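Local atomic coordinates of amidohydrolase family protein (Acinetobacter baumannii, PDB entry 4I6K), a protein that probably hydrolyses 2-pyrone-4,6-dicarboxylate, a cyclic ester, to its open-chain acid, as an enzyme of the amidohydrolase family. Residues Gln152-Ala157 / Val177-Gly182; Ile209-Phe214 / Leu243-Asp248; Tyr161-Leu166 / Tyr195-Ser200; Ala100-Thr105 / Val120-Asn125. All blocks are in the same frame, centred on the assembly; numbering follows the deposited sequence.

Contact 1. Residues Gln152-Ala157 / Val177-Gly182; sequences QVELHA and VIDHFG
Val177 is held through both ends of its backbone by the strand beside it: its N donates to Val153 O at 2.8 Å, and its O receives Leu155 N at 2.7 Å. Asp179 N then bonds to Leu155 O at 2.8 Å, completing a parallel ladder that satisfies these buried peptides. Val177, beta-branched and suited to a strand, sets its CG2 methyl 3.2 Å from Gln152 NE2. Where the strands end and splay, water 1 takes over, accepting from Ala157 N and donating to Asp179 O, while Gly182 N returns to the same carbonyl at the positive phi that glycine tolerates.

Beside the Val177 side chain, the barrel interior carries polar groups: Glu154, Asp179, His156 and His180. The Glu154 chain, with CG anti to the backbone N (chi1 -175°) and extended beyond, spans the gap between the strands and places OE2 2.5 Å from Asp179 OD2, the carboxylate planes 83° apart. Lys210 pairs with Glu154 OE2 and Arg123 with Asp179 OD1. His156 ND1 bonds to Asn125 OD1, and its NE2 meets the edge of the His180 ring, 3.5 Å from CD2. His180 uses both nitrogens, ND1 with Ser212 OG and NE2 with bound citrate. Two buried acids this close, each with a cationic partner, suggest a coupled polar network, consistent with an active site at the C-terminal mouth of the barrel.

Contact 2. Residues Ile209-Phe214 / Leu243-Asp248; sequences IKVSGF and LIWGSD
Ile209 and Ile244 join their strands by backbone hydrogen bonding: Ile244 N donates to Ile209 O at 3.0 Å, and Val211 N to Ile244 O at 2.7 Å. Weaker CA-H...O contacts add to the same two carbonyls, with Lys210 CA 3.1 Å from Ile244 O and Leu243 CA also close to Ile209 O. At Gly246 a side chain would run into Ser212 CB, and Gly246 O lies 3.0 Å from that carbon.

The apolar contacts follow the alternation of the strands. On one face Leu243 CD2 packs on Ile209 CB at 3.7 Å; on the other, the aliphatic start of Lys210 lies against Ile244 CG1. Past the strands, Trp245 holds CG anti to the backbone N (chi1 -179°), which turns the indole edge to Val211 CG2, in the ring plane and 4.0 Å from CD1.

Polar ends look to other partners: Lys210 NZ also bonds to Thr30 O and His31, and Asp248 OD1 to Tyr215 and Arg216.

Outside the sheet, Ile209 and Leu243 pack on Phe234 and Tyr231 of helix 222-237, while Trp245 leans on Ala263 and Ile264 of helix 260-270. Backbone bonding of Trp245 to Thr30 joins this last strand region to strand 28-32, closing the barrel.

Contact 3. Residues Tyr161-Leu166 / Tyr195-Ser200; sequences YLVQLL and YQKFLS
Leu162 lays its CD1 methyl over one face of the Phe198 ring, 4.3 Å from the centroid and 22° off the ring normal, a CH-pi contact set toward the rim. The two side chains run side by side in the same direction, and Leu162 CB also touches Phe198 CD2 at 4.0 Å. Leu166, one turn further on, brings CD1 obliquely to the same CD2 at 4.3 Å, so two leucines pack on a single aromatic ring.

Val163 packs against the backbone and the start of the Lys197 side chain. Its CG2 rests 3.6 Å from Phe198 N; its CG1 is modelled 3.3 Å from Lys197 CG, a tight and perhaps doubtful contact. The compact valine suits a place where the backbones come close, with Val163 CA 5.0 Å from Phe198 CA. Lys197 serves by its aliphatic root and then bends its chain away toward the exposed side.

Phe198 reaches the leucines because its CG stands roughly anti to the backbone N (chi1 155°). In the next shell, Leu155 of strand 152-156 underlies Leu162 and Leu166, Leu201 meets Val163 and Leu166, and Tyr195 OH bonds to Phe181 O, tying its helix to the loop beneath. The helix segments run 27° apart, with axes 8.6 Å from each other at closest approach. Such near-parallel, apolar packing of successive helices around the outside of the sheet is characteristic of the TIM barrel.

Contact 4. Residues Ala100-Thr105 / Val120-Asn125; sequences AVVQHT and VGVRLN
Ala100 forms the one beta bridge with the neighbouring strand, opposite Val122. Its N donates to Gly121 O at 3.2 Å. Its O receives Arg123 N at 3.0 Å and lies 3.2 Å from Val122 CA in a CA-H...O contact. The Ala100 methyl lies on the same face of the sheet as the Val122 side chain, at the last strand position before the chain turns off.

Val101 follows, its CG2 methyl 4.2 Å from Arg123 CB and near Arg123 O, while its own carbonyl oxygen turns to Asn82 ND2. Here the direct ladder ends, and at Val102 a water replaces it: water 2 accepts from Val102 N at 3.0 Å and donates to Arg123 O at 3.1 Å, keeping both peptide groups bonded as the segments diverge. The Val102 side chain still crosses Val122 at about a right angle, CG2 to CG1 at 4.1 Å, and packs outward on Phe142 of helix 137-148. Further on, His104 stacks on Trp139 and bonds to Asp138, fixing the departing loop to the same helix.

Arg123 turns away from Val102 and Val122, to the side where Val101 also lies. Its extended chain, with CG anti to the backbone N (chi1 -169°), carries the guanidinium past Asp179 to bound citrate, which Asn125 ND2 also holds. With Val102 and Val122 packed outward and Arg123 reaching inward, strand 96-100, the loop, helix 108-115 and strand 119-125 make a beta-alpha-beta unit of a TIM barrel, whose ligand pocket lies at the C-terminal ends of the strands.

In the fold
Contacts 1, 2 and 4 all join successive parallel strands of one barrel, whereas contact 3 lies further out, about 17 Å from the chain centre to its own centre, and pairs two helices of the outer layer almost entirely by apolar side-chain packing. Contact 1 is the most central and touches each of the others, with backbone bonds from Phe181 N to Lys210 O of contact 2 and from Leu124 N of contact 4 to Glu154 O. Contacts 1 and 2 are wholly buried, with charged side chains inside the barrel; contact 4 is smaller and mostly buried, with Val101 and Val102 partly exposed. Contacts 1 and 4 both hydrogen-bond the citrate, and Asp248 of contact 2 lies close to it, although contacts 2 and 4 do not touch.

Contact 1. Residues Gln152-Ala157 / Val177-Gly182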
loop_
_atom_site.group_PDB
_atom_site.type_symbol
_atom_site.label_atom_id
_atom_site.label_comp_id
_atom_site.label_asym_id
_atom_site.label_seq_id
_atom_site.Cartn_x
_atom_site.Cartn_y
_atom_site.Cartn_z
ATOM N N GLN A 152 -2.979 7.254 8.384
ATOM C CA GLN A 152 -2.781 5.816 8.484
ATOM C C GLN A 152 -1.269 5.489 8.477
ATOM O O GLN A 152 -0.427 6.319 8.075
ATOM C CB GLN A 152 -3.462 5.138 7.303
ATOM C CG GLN A 152 -2.777 5.450 5.967
ATOM C CD GLN A 152 -3.403 4.692 4.821
ATOM O OE1 GLN A 152 -4.542 4.954 4.450
ATOM N NE2 GLN A 152 -2.669 3.727 4.268
ATOM N N VAL A 153 -0.926 4.288 8.937
ATOM C CA VAL A 153 0.418 3.742 8.754
ATOM C C VAL A 153 0.384 2.520 7.821
ATOM O O VAL A 153 -0.227 1.498 8.143
ATOM C CB VAL A 153 1.083 3.362 10.097
ATOM C CG1 VAL A 153 2.401 2.642 9.862
ATOM C CG2 VAL A 153 1.297 4.598 10.959
ATOM N N GLU A 154 1.042 2.649 6.668
ATOM C CA GLU A 154 1.088 1.606 5.638
ATOM C C GLU A 154 2.380 0.799 5.742
ATOM O O GLU A 154 3.468 1.366 5.889
ATOM C CB GLU A 154 0.969 2.241 4.244
ATOM C CG GLU A 154 0.879 1.253 3.075
ATOM C CD GLU A 154 0.832 1.952 1.707
ATOM O OE1 GLU A 154 1.025 3.189 1.640
ATOM O OE2 GLU A 154 0.598 1.259 0.694
ATOM N N LEU A 155 2.264 -0.527 5.674
ATOM C CA LEU A 155 3.442 -1.394 5.744
ATOM C C LEU A 155 3.656 -2.171 4.455
ATOM O O LEU A 155 2.727 -2.756 3.896
ATOM C CB LEU A 155 3.335 -2.399 6.902
ATOM C CG LEU A 155 2.866 -1.846 8.250
ATOM C CD1 LEU A 155 2.825 -2.942 9.323
ATOM C CD2 LEU A 155 3.742 -0.681 8.673
ATOM N N HIS A 156 4.893 -2.166 3.987
ATOM C CA HIS A 156 5.299 -3.109 2.981
ATOM C C HIS A 156 6.489 -3.843 3.563
ATOM O O HIS A 156 7.537 -3.247 3.789
ATOM C CB HIS A 156 5.670 -2.407 1.687
ATOM C CG HIS A 156 5.957 -3.354 0.568
ATOM N ND1 HIS A 156 7.100 -3.279 -0.203
ATOM C CD2 HIS A 156 5.264 -4.425 0.112
ATOM C CE1 HIS A 156 7.084 -4.248 -1.099
ATOM N NE2 HIS A 156 5.980 -4.957 -0.931
ATOM N N ALA A 157 6.311 -5.133 3.831
ATOM C CA ALA A 157 7.292 -5.876 4.590
ATOM C C ALA A 157 7.009 -7.369 4.566
ATOM O O ALA A 157 5.869 -7.790 4.375
ATOM C CB ALA A 157 7.328 -5.373 6.025
ATOM N N VAL A 177 -2.239 -0.410 7.496
ATOM C CA VAL A 177 -2.568 -0.921 6.177
ATOM C C VAL A 177 -1.436 -1.804 5.701
ATOM O O VAL A 177 -0.278 -1.408 5.756
ATOM C CB VAL A 177 -2.789 0.250 5.202
ATOM C CG1 VAL A 177 -3.212 -0.257 3.848
ATOM C CG2 VAL A 177 -3.844 1.209 5.786
ATOM N N ILE A 178 -1.756 -3.016 5.270
ATOM C CA ILE A 178 -0.696 -3.936 4.871
ATOM C C ILE A 178 -0.675 -4.158 3.364
ATOM O O ILE A 178 -1.670 -4.579 2.792
ATOM C CB ILE A 178 -0.763 -5.290 5.628
ATOM C CG1 ILE A 178 -0.668 -5.073 7.149
ATOM C CG2 ILE A 178 0.349 -6.229 5.154
ATOM C CD1 ILE A 178 -2.007 -5.183 7.852
ATOM N N ASP A 179 0.471 -3.858 2.745
ATOM C CA ASP A 179 0.666 -3.938 1.298
ATOM C C ASP A 179 0.695 -5.366 0.751
ATOM O O ASP A 179 1.282 -6.256 1.360
ATOM C CB ASP A 179 1.983 -3.258 0.914
ATOM C CG ASP A 179 1.912 -1.749 0.996
ATOM O OD1 ASP A 179 2.990 -1.118 1.045
ATOM O OD2 ASP A 179 0.791 -1.190 1.000
ATOM N N HIS A 180 0.051 -5.560 -0.403
ATOM C CA HIS A 180 0.171 -6.783 -1.216
ATOM C C HIS A 180 -0.002 -8.103 -0.448
ATOM O O HIS A 180 0.945 -8.889 -0.309
ATOM C CB HIS A 180 1.505 -6.785 -1.971
ATOM C CG HIS A 180 1.846 -5.471 -2.605
ATOM N ND1 HIS A 180 0.898 -4.665 -3.202
ATOM C CD2 HIS A 180 3.032 -4.830 -2.751
ATOM C CE1 HIS A 180 1.484 -3.576 -3.670
ATOM N NE2 HIS A 180 2.778 -3.651 -3.411
ATOM N N PHE A 181 -1.224 -8.337 0.033
ATOM C CA PHE A 181 -1.581 -9.550 0.776
ATOM C C PHE A 181 -0.673 -9.879 1.953
ATOM O O PHE A 181 -0.767 -10.977 2.501
ATOM C CB PHE A 181 -1.635 -10.764 -0.151
ATOM C CG PHE A 181 -2.582 -10.605 -1.305
ATOM C CD1 PHE A 181 -3.861 -11.145 -1.251
ATOM C CD2 PHE A 181 -2.197 -9.910 -2.440
ATOM C CE1 PHE A 181 -4.731 -11.008 -2.313
ATOM C CE2 PHE A 181 -3.068 -9.769 -3.505
ATOM C CZ PHE A 181 -4.330 -10.319 -3.446
ATOM N N GLY A 182 0.189 -8.941 2.347
ATOM C CA GLY A 182 1.140 -9.191 3.428
ATOM C C GLY A 182 2.382 -9.902 2.924
ATOM O O GLY A 182 3.131 -10.500 3.703
HETATM O O HOH W 1 3.560 -6.268 3.363
#

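Contact 2. Residues Ile209-Phe214 / Leu243-Asp248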
loop_
_atom_site.group_PDB
_atom_site.type_symbol
_atom_site.label_atom_id
_atom_site.label_comp_id
_atom_site.label_asym_id
_atom_site.label_seq_id
_atom_site.Cartn_x
_atom_site.Cartn_y
_atom_site.Cartn_z
ATOM N N ILE A 209 -6.044 -4.727 4.699
ATOM C CA ILE A 209 -5.156 -5.422 3.773
ATOM C C ILE A 209 -5.433 -5.073 2.317
ATOM O O ILE A 209 -6.594 -5.067 1.870
ATOM C CB ILE A 209 -5.253 -6.937 3.927
ATOM C CG1 ILE A 209 -4.955 -7.328 5.366
ATOM C CG2 ILE A 209 -4.281 -7.601 2.978
ATOM C CD1 ILE A 209 -5.454 -8.696 5.726
ATOM N N LYS A 210 -4.355 -4.777 1.588
ATOM C CA LYS A 210 -4.430 -4.498 0.160
ATOM C C LYS A 210 -4.325 -5.810 -0.599
ATOM O O LYS A 210 -3.375 -6.561 -0.391
ATOM C CB LYS A 210 -3.295 -3.561 -0.272
ATOM C CG LYS A 210 -3.189 -2.254 0.505
ATOM C CD LYS A 210 -2.855 -1.113 -0.442
ATOM C CE LYS A 210 -2.237 0.058 0.277
ATOM N NZ LYS A 210 -2.018 1.198 -0.669
ATOM N N VAL A 211 -5.294 -6.089 -1.474
ATOM C CA VAL A 211 -5.247 -7.309 -2.291
ATOM C C VAL A 211 -4.633 -7.003 -3.657
ATOM O O VAL A 211 -5.153 -7.388 -4.701
ATOM C CB VAL A 211 -6.638 -7.986 -2.454
ATOM C CG1 VAL A 211 -7.143 -8.556 -1.115
ATOM C CG2 VAL A 211 -7.659 -7.015 -3.053
ATOM N N SER A 212 -3.506 -6.305 -3.626
ATOM C CA SER A 212 -2.829 -5.847 -4.820
ATOM C C SER A 212 -1.580 -6.670 -4.986
ATOM O O SER A 212 -1.177 -7.378 -4.059
ATOM C CB SER A 212 -2.409 -4.397 -4.618
ATOM O OG SER A 212 -1.554 -4.282 -3.489
ATOM N N GLY A 213 -0.954 -6.554 -6.156
ATOM C CA GLY A 213 0.386 -7.101 -6.372
ATOM C C GLY A 213 0.507 -8.606 -6.191
ATOM O O GLY A 213 1.559 -9.103 -5.779
ATOM N N PHE A 214 -0.558 -9.332 -6.518
ATOM C CA PHE A 214 -0.522 -10.789 -6.442
ATOM C C PHE A 214 0.758 -11.305 -7.077
ATOM O O PHE A 214 1.297 -12.330 -6.656
ATOM C CB PHE A 214 -1.699 -11.394 -7.188
ATOM C CG PHE A 214 -1.551 -11.326 -8.682
ATOM C CD1 PHE A 214 -0.968 -12.372 -9.382
ATOM C CD2 PHE A 214 -1.962 -10.201 -9.381
ATOM C CE1 PHE A 214 -0.818 -12.308 -10.754
ATOM C CE2 PHE A 214 -1.816 -10.123 -10.759
ATOM C CZ PHE A 214 -1.248 -11.179 -11.448
ATOM N N LEU A 243 -10.737 -4.823 3.414
ATOM C CA LEU A 243 -9.944 -5.142 2.238
ATOM C C LEU A 243 -10.045 -4.053 1.188
ATOM O O LEU A 243 -11.128 -3.538 0.921
ATOM C CB LEU A 243 -10.390 -6.473 1.643
ATOM C CG LEU A 243 -10.236 -7.693 2.560
ATOM C CD1 LEU A 243 -10.627 -8.982 1.817
ATOM C CD2 LEU A 243 -8.809 -7.769 3.115
ATOM N N ILE A 244 -8.908 -3.698 0.602
ATOM C CA ILE A 244 -8.894 -2.753 -0.512
ATOM C C ILE A 244 -7.976 -3.228 -1.646
ATOM O O ILE A 244 -7.095 -4.074 -1.440
ATOM C CB ILE A 244 -8.570 -1.281 -0.078
ATOM C CG1 ILE A 244 -7.167 -1.152 0.520
ATOM C CG2 ILE A 244 -9.638 -0.738 0.888
ATOM C CD1 ILE A 244 -7.119 -1.347 2.014
ATOM N N TRP A 245 -8.207 -2.702 -2.848
ATOM C CA TRP A 245 -7.426 -3.109 -4.019
ATOM C C TRP A 245 -6.538 -2.015 -4.599
ATOM O O TRP A 245 -6.863 -0.828 -4.535
ATOM C CB TRP A 245 -8.333 -3.621 -5.134
ATOM C CG TRP A 245 -7.560 -4.059 -6.339
ATOM C CD1 TRP A 245 -6.932 -5.257 -6.521
ATOM C CD2 TRP A 245 -7.317 -3.293 -7.520
ATOM N NE1 TRP A 245 -6.323 -5.288 -7.751
ATOM C CE2 TRP A 245 -6.551 -4.095 -8.385
ATOM C CE3 TRP A 245 -7.688 -2.010 -7.939
ATOM C CZ2 TRP A 245 -6.144 -3.653 -9.643
ATOM C CZ3 TRP A 245 -7.279 -1.572 -9.192
ATOM C CH2 TRP A 245 -6.516 -2.389 -10.023
ATOM N N GLY A 246 -5.429 -2.440 -5.193
ATOM C CA GLY A 246 -4.551 -1.526 -5.898
ATOM C C GLY A 246 -3.962 -2.181 -7.123
ATOM O O GLY A 246 -3.643 -3.375 -7.122
ATOM N N SER A 247 -3.816 -1.396 -8.176
ATOM C CA SER A 247 -3.178 -1.874 -9.391
ATOM C C SER A 247 -1.694 -2.171 -9.150
ATOM O O SER A 247 -1.116 -3.044 -9.799
ATOM C CB SER A 247 -3.308 -0.824 -10.510
ATOM O OG SER A 247 -2.423 0.283 -10.299
ATOM N N ASP A 248 -1.087 -1.437 -8.223
ATOM C CA ASP A 248 0.366 -1.394 -8.110
ATOM C C ASP A 248 1.022 -1.075 -9.451
ATOM O O ASP A 248 2.132 -1.525 -9.733
ATOM C CB ASP A 248 0.900 -2.722 -7.568
ATOM C CG ASP A 248 2.369 -2.652 -7.199
ATOM O OD1 ASP A 248 3.189 -3.282 -7.898
ATOM O OD2 ASP A 248 2.703 -1.967 -6.208
#

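Contact 3. Residues Tyr161-Leu166 / Tyr195-Ser200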
loop_
_atom_site.group_PDB
_atom_site.type_symbol
_atom_site.label_atom_id
_atom_site.label_comp_id
_atom_site.label_asym_id
_atom_site.label_seq_id
_atom_site.Cartn_x
_atom_site.Cartn_y
_atom_site.Cartn_z
ATOM N N TYR A 161 8.776 -9.707 9.382
ATOM C CA TYR A 161 8.875 -8.342 9.864
ATOM C C TYR A 161 7.524 -7.895 10.408
ATOM O O TYR A 161 7.443 -7.227 11.458
ATOM C CB TYR A 161 9.316 -7.411 8.731
ATOM C CG TYR A 161 10.822 -7.267 8.549
ATOM C CD1 TYR A 161 11.338 -6.253 7.753
ATOM C CD2 TYR A 161 11.725 -8.140 9.166
ATOM C CE1 TYR A 161 12.704 -6.095 7.572
ATOM C CE2 TYR A 161 13.115 -7.991 8.989
ATOM C CZ TYR A 161 13.593 -6.957 8.181
ATOM O OH TYR A 161 14.956 -6.755 7.968
ATOM N N LEU A 162 6.462 -8.270 9.693
ATOM C CA LEU A 162 5.103 -7.902 10.092
ATOM C C LEU A 162 4.753 -8.462 11.465
ATOM O O LEU A 162 4.110 -7.783 12.264
ATOM C CB LEU A 162 4.075 -8.382 9.063
ATOM C CG LEU A 162 4.194 -7.811 7.656
ATOM C CD1 LEU A 162 3.335 -8.601 6.669
ATOM C CD2 LEU A 162 3.797 -6.354 7.676
ATOM N N VAL A 163 5.164 -9.702 11.732
ATOM C CA VAL A 163 4.890 -10.343 13.020
ATOM C C VAL A 163 5.491 -9.530 14.178
ATOM O O VAL A 163 5.029 -9.595 15.327
ATOM C CB VAL A 163 5.450 -11.769 13.055
ATOM C CG1 VAL A 163 5.399 -12.315 14.472
ATOM C CG2 VAL A 163 4.691 -12.675 12.083
ATOM N N GLN A 164 6.512 -8.751 13.838
ATOM C CA GLN A 164 7.263 -7.924 14.771
ATOM C C GLN A 164 6.626 -6.562 14.966
ATOM O O GLN A 164 6.638 -5.997 16.062
ATOM C CB GLN A 164 8.623 -7.659 14.151
ATOM C CG GLN A 164 9.694 -7.442 15.126
ATOM C CD GLN A 164 10.275 -8.740 15.552
ATOM O OE1 GLN A 164 9.569 -9.610 16.073
ATOM N NE2 GLN A 164 11.572 -8.904 15.324
ATOM N N LEU A 165 6.097 -6.024 13.872
ATOM C CA LEU A 165 5.609 -4.650 13.832
ATOM C C LEU A 165 4.214 -4.470 14.406
ATOM O O LEU A 165 3.957 -3.524 15.152
ATOM C CB LEU A 165 5.635 -4.141 12.392
ATOM C CG LEU A 165 7.039 -3.990 11.804
ATOM C CD1 LEU A 165 6.990 -4.009 10.291
ATOM C CD2 LEU A 165 7.664 -2.708 12.327
ATOM N N LEU A 166 3.311 -5.371 14.046
ATOM C CA LEU A 166 1.921 -5.228 14.446
ATOM C C LEU A 166 1.780 -5.061 15.960
ATOM O O LEU A 166 1.032 -4.192 16.426
ATOM C CB LEU A 166 1.079 -6.409 13.941
ATOM C CG LEU A 166 0.759 -6.464 12.434
ATOM C CD1 LEU A 166 -0.572 -7.169 12.155
ATOM C CD2 LEU A 166 0.730 -5.076 11.836
ATOM N N TYR A 195 3.612 -16.250 8.547
ATOM C CA TYR A 195 2.397 -15.735 7.953
ATOM C C TYR A 195 1.211 -16.052 8.846
ATOM O O TYR A 195 0.281 -15.239 8.988
ATOM C CB TYR A 195 2.161 -16.292 6.550
ATOM C CG TYR A 195 1.112 -15.488 5.802
ATOM C CD1 TYR A 195 1.371 -14.181 5.414
ATOM C CD2 TYR A 195 -0.140 -16.023 5.510
ATOM C CE1 TYR A 195 0.431 -13.432 4.745
ATOM C CE2 TYR A 195 -1.084 -15.284 4.842
ATOM C CZ TYR A 195 -0.790 -13.986 4.466
ATOM O OH TYR A 195 -1.722 -13.229 3.801
ATOM N N GLN A 196 1.247 -17.245 9.441
ATOM C CA GLN A 196 0.191 -17.680 10.326
ATOM C C GLN A 196 0.141 -16.769 11.541
ATOM O O GLN A 196 -0.935 -16.375 11.978
ATOM C CB GLN A 196 0.393 -19.140 10.761
ATOM C CG GLN A 196 0.193 -20.166 9.657
ATOM C CD GLN A 196 -1.231 -20.179 9.106
ATOM O OE1 GLN A 196 -2.197 -20.319 9.850
ATOM N NE2 GLN A 196 -1.360 -20.039 7.790
ATOM N N LYS A 197 1.302 -16.449 12.101
ATOM C CA LYS A 197 1.338 -15.565 13.255
ATOM C C LYS A 197 0.759 -14.212 12.863
ATOM O O LYS A 197 -0.099 -13.660 13.561
ATOM C CB LYS A 197 2.764 -15.406 13.773
ATOM C CG LYS A 197 2.886 -14.453 14.968
ATOM C CD LYS A 197 2.518 -15.110 16.292
ATOM C CE LYS A 197 3.765 -15.584 17.035
ATOM N NZ LYS A 197 3.441 -16.177 18.366
ATOM N N PHE A 198 1.228 -13.696 11.728
ATOM C CA PHE A 198 0.750 -12.429 11.164
ATOM C C PHE A 198 -0.770 -12.382 11.130
ATOM O O PHE A 198 -1.382 -11.441 11.629
ATOM C CB PHE A 198 1.332 -12.239 9.754
ATOM C CG PHE A 198 0.512 -11.347 8.863
ATOM C CD1 PHE A 198 -0.166 -11.868 7.775
ATOM C CD2 PHE A 198 0.419 -9.988 9.108
ATOM C CE1 PHE A 198 -0.913 -11.042 6.947
ATOM C CE2 PHE A 198 -0.334 -9.165 8.290
ATOM C CZ PHE A 198 -1.000 -9.690 7.212
ATOM N N LEU A 199 -1.370 -13.426 10.565
ATOM C CA LEU A 199 -2.815 -13.529 10.451
ATOM C C LEU A 199 -3.494 -13.440 11.813
ATOM O O LEU A 199 -4.518 -12.779 11.961
ATOM C CB LEU A 199 -3.192 -14.845 9.773
ATOM C CG LEU A 199 -2.893 -14.974 8.284
ATOM C CD1 LEU A 199 -3.025 -16.417 7.866
ATOM C CD2 LEU A 199 -3.831 -14.098 7.474
ATOM N N SER A 200 -2.936 -14.123 12.804
ATOM C CA SER A 200 -3.534 -14.128 14.133
ATOM C C SER A 200 -3.447 -12.740 14.790
ATOM O O SER A 200 -4.224 -12.411 15.690
ATOM C CB SER A 200 -2.826 -15.153 15.008
ATOM O OG SER A 200 -1.494 -14.731 15.277
#

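Contact 4. Residues Ala100-Thr105 / Val120-Asn125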
loop_
_atom_site.group_PDB
_atom_site.type_symbol
_atom_site.label_atom_id
_atom_site.label_comp_id
_atom_site.label_asym_id
_atom_site.label_seq_id
_atom_site.Cartn_x
_atom_site.Cartn_y
_atom_site.Cartn_z
ATOM N N ALA A 100 3.156 9.331 2.045
ATOM C CA ALA A 100 4.520 9.834 1.963
ATOM C C ALA A 100 5.481 8.912 2.686
ATOM O O ALA A 100 5.067 7.975 3.385
ATOM C CB ALA A 100 4.614 11.262 2.554
ATOM N N VAL A 101 6.768 9.185 2.497
ATOM C CA VAL A 101 7.825 8.557 3.273
ATOM C C VAL A 101 8.641 9.695 3.863
ATOM O O VAL A 101 9.019 10.631 3.152
ATOM C CB VAL A 101 8.692 7.645 2.395
ATOM C CG1 VAL A 101 9.868 7.051 3.188
ATOM C CG2 VAL A 101 7.815 6.533 1.802
ATOM N N VAL A 102 8.871 9.630 5.173
ATOM C CA VAL A 102 9.531 10.705 5.904
ATOM C C VAL A 102 10.422 10.125 6.975
ATOM O O VAL A 102 10.193 9.020 7.429
ATOM C CB VAL A 102 8.503 11.599 6.612
ATOM C CG1 VAL A 102 7.576 12.260 5.605
ATOM C CG2 VAL A 102 7.707 10.771 7.597
ATOM N N GLN A 103 11.452 10.871 7.363
ATOM C CA GLN A 103 12.269 10.544 8.535
ATOM C C GLN A 103 11.369 10.508 9.761
ATOM O O GLN A 103 10.515 11.377 9.908
ATOM C CB GLN A 103 13.319 11.636 8.746
ATOM C CG GLN A 103 14.277 11.821 7.588
ATOM C CD GLN A 103 15.217 10.644 7.442
ATOM O OE1 GLN A 103 14.973 9.573 7.997
ATOM N NE2 GLN A 103 16.302 10.835 6.699
ATOM N N HIS A 104 11.554 9.540 10.658
ATOM C CA HIS A 104 10.728 9.517 11.859
ATOM C C HIS A 104 11.020 10.717 12.765
ATOM O O HIS A 104 10.322 10.939 13.757
ATOM C CB HIS A 104 10.844 8.201 12.624
ATOM C CG HIS A 104 12.178 7.979 13.266
ATOM N ND1 HIS A 104 13.185 7.255 12.661
ATOM C CD2 HIS A 104 12.665 8.365 14.468
ATOM C CE1 HIS A 104 14.238 7.218 13.458
ATOM N NE2 HIS A 104 13.949 7.886 14.560
ATOM N N THR A 105 12.026 11.511 12.403
ATOM C CA THR A 105 12.357 12.712 13.179
ATOM C C THR A 105 11.770 13.990 12.574
ATOM O O THR A 105 11.970 15.089 13.097
ATOM C CB THR A 105 13.866 12.895 13.331
ATOM O OG1 THR A 105 14.476 12.920 12.030
ATOM C CG2 THR A 105 14.449 11.760 14.165
ATOM N N VAL A 120 -2.069 11.434 3.496
ATOM C CA VAL A 120 -3.013 10.894 4.487
ATOM C C VAL A 120 -2.446 9.723 5.294
ATOM O O VAL A 120 -3.171 9.058 6.036
ATOM C CB VAL A 120 -4.344 10.441 3.832
ATOM C CG1 VAL A 120 -5.090 11.633 3.250
ATOM C CG2 VAL A 120 -4.087 9.389 2.747
ATOM N N GLY A 121 -1.153 9.473 5.144
ATOM C CA GLY A 121 -0.492 8.393 5.869
ATOM C C GLY A 121 0.981 8.375 5.514
ATOM O O GLY A 121 1.439 9.168 4.696
ATOM N N VAL A 122 1.728 7.472 6.133
ATOM C CA VAL A 122 3.136 7.309 5.834
ATOM C C VAL A 122 3.389 5.817 5.645
ATOM O O VAL A 122 2.608 4.995 6.123
ATOM C CB VAL A 122 4.021 7.828 6.982
ATOM C CG1 VAL A 122 3.938 9.336 7.070
ATOM C CG2 VAL A 122 3.595 7.195 8.299
ATOM N N ARG A 123 4.479 5.467 4.970
ATOM C CA ARG A 123 4.741 4.075 4.630
ATOM C C ARG A 123 6.067 3.587 5.192
ATOM O O ARG A 123 7.092 4.258 5.069
ATOM C CB ARG A 123 4.746 3.912 3.114
ATOM C CG ARG A 123 4.737 2.475 2.616
ATOM C CD ARG A 123 4.757 2.469 1.089
ATOM N NE ARG A 123 4.407 1.168 0.529
ATOM C CZ ARG A 123 4.999 0.631 -0.534
ATOM N NH1 ARG A 123 4.608 -0.557 -0.976
ATOM N NH2 ARG A 123 5.993 1.273 -1.140
ATOM N N LEU A 124 6.031 2.414 5.811
ATOM C CA LEU A 124 7.239 1.705 6.218
ATOM C C LEU A 124 7.523 0.618 5.192
ATOM O O LEU A 124 6.960 -0.474 5.267
ATOM C CB LEU A 124 7.047 1.070 7.597
ATOM C CG LEU A 124 7.233 1.966 8.819
ATOM C CD1 LEU A 124 6.460 1.408 10.011
ATOM C CD2 LEU A 124 8.712 2.101 9.152
ATOM N N ASN A 125 8.372 0.932 4.216
ATOM C CA ASN A 125 8.730 -0.027 3.185
ATOM C C ASN A 125 10.054 -0.639 3.564
ATOM O O ASN A 125 11.101 -0.048 3.344
ATOM C CB ASN A 125 8.824 0.654 1.823
ATOM C CG ASN A 125 8.956 -0.335 0.689
ATOM O OD1 ASN A 125 9.043 -1.545 0.911
ATOM N ND2 ASN A 125 8.962 0.172 -0.540
HETATM O O HOH W 2 7.787 7.045 6.331
#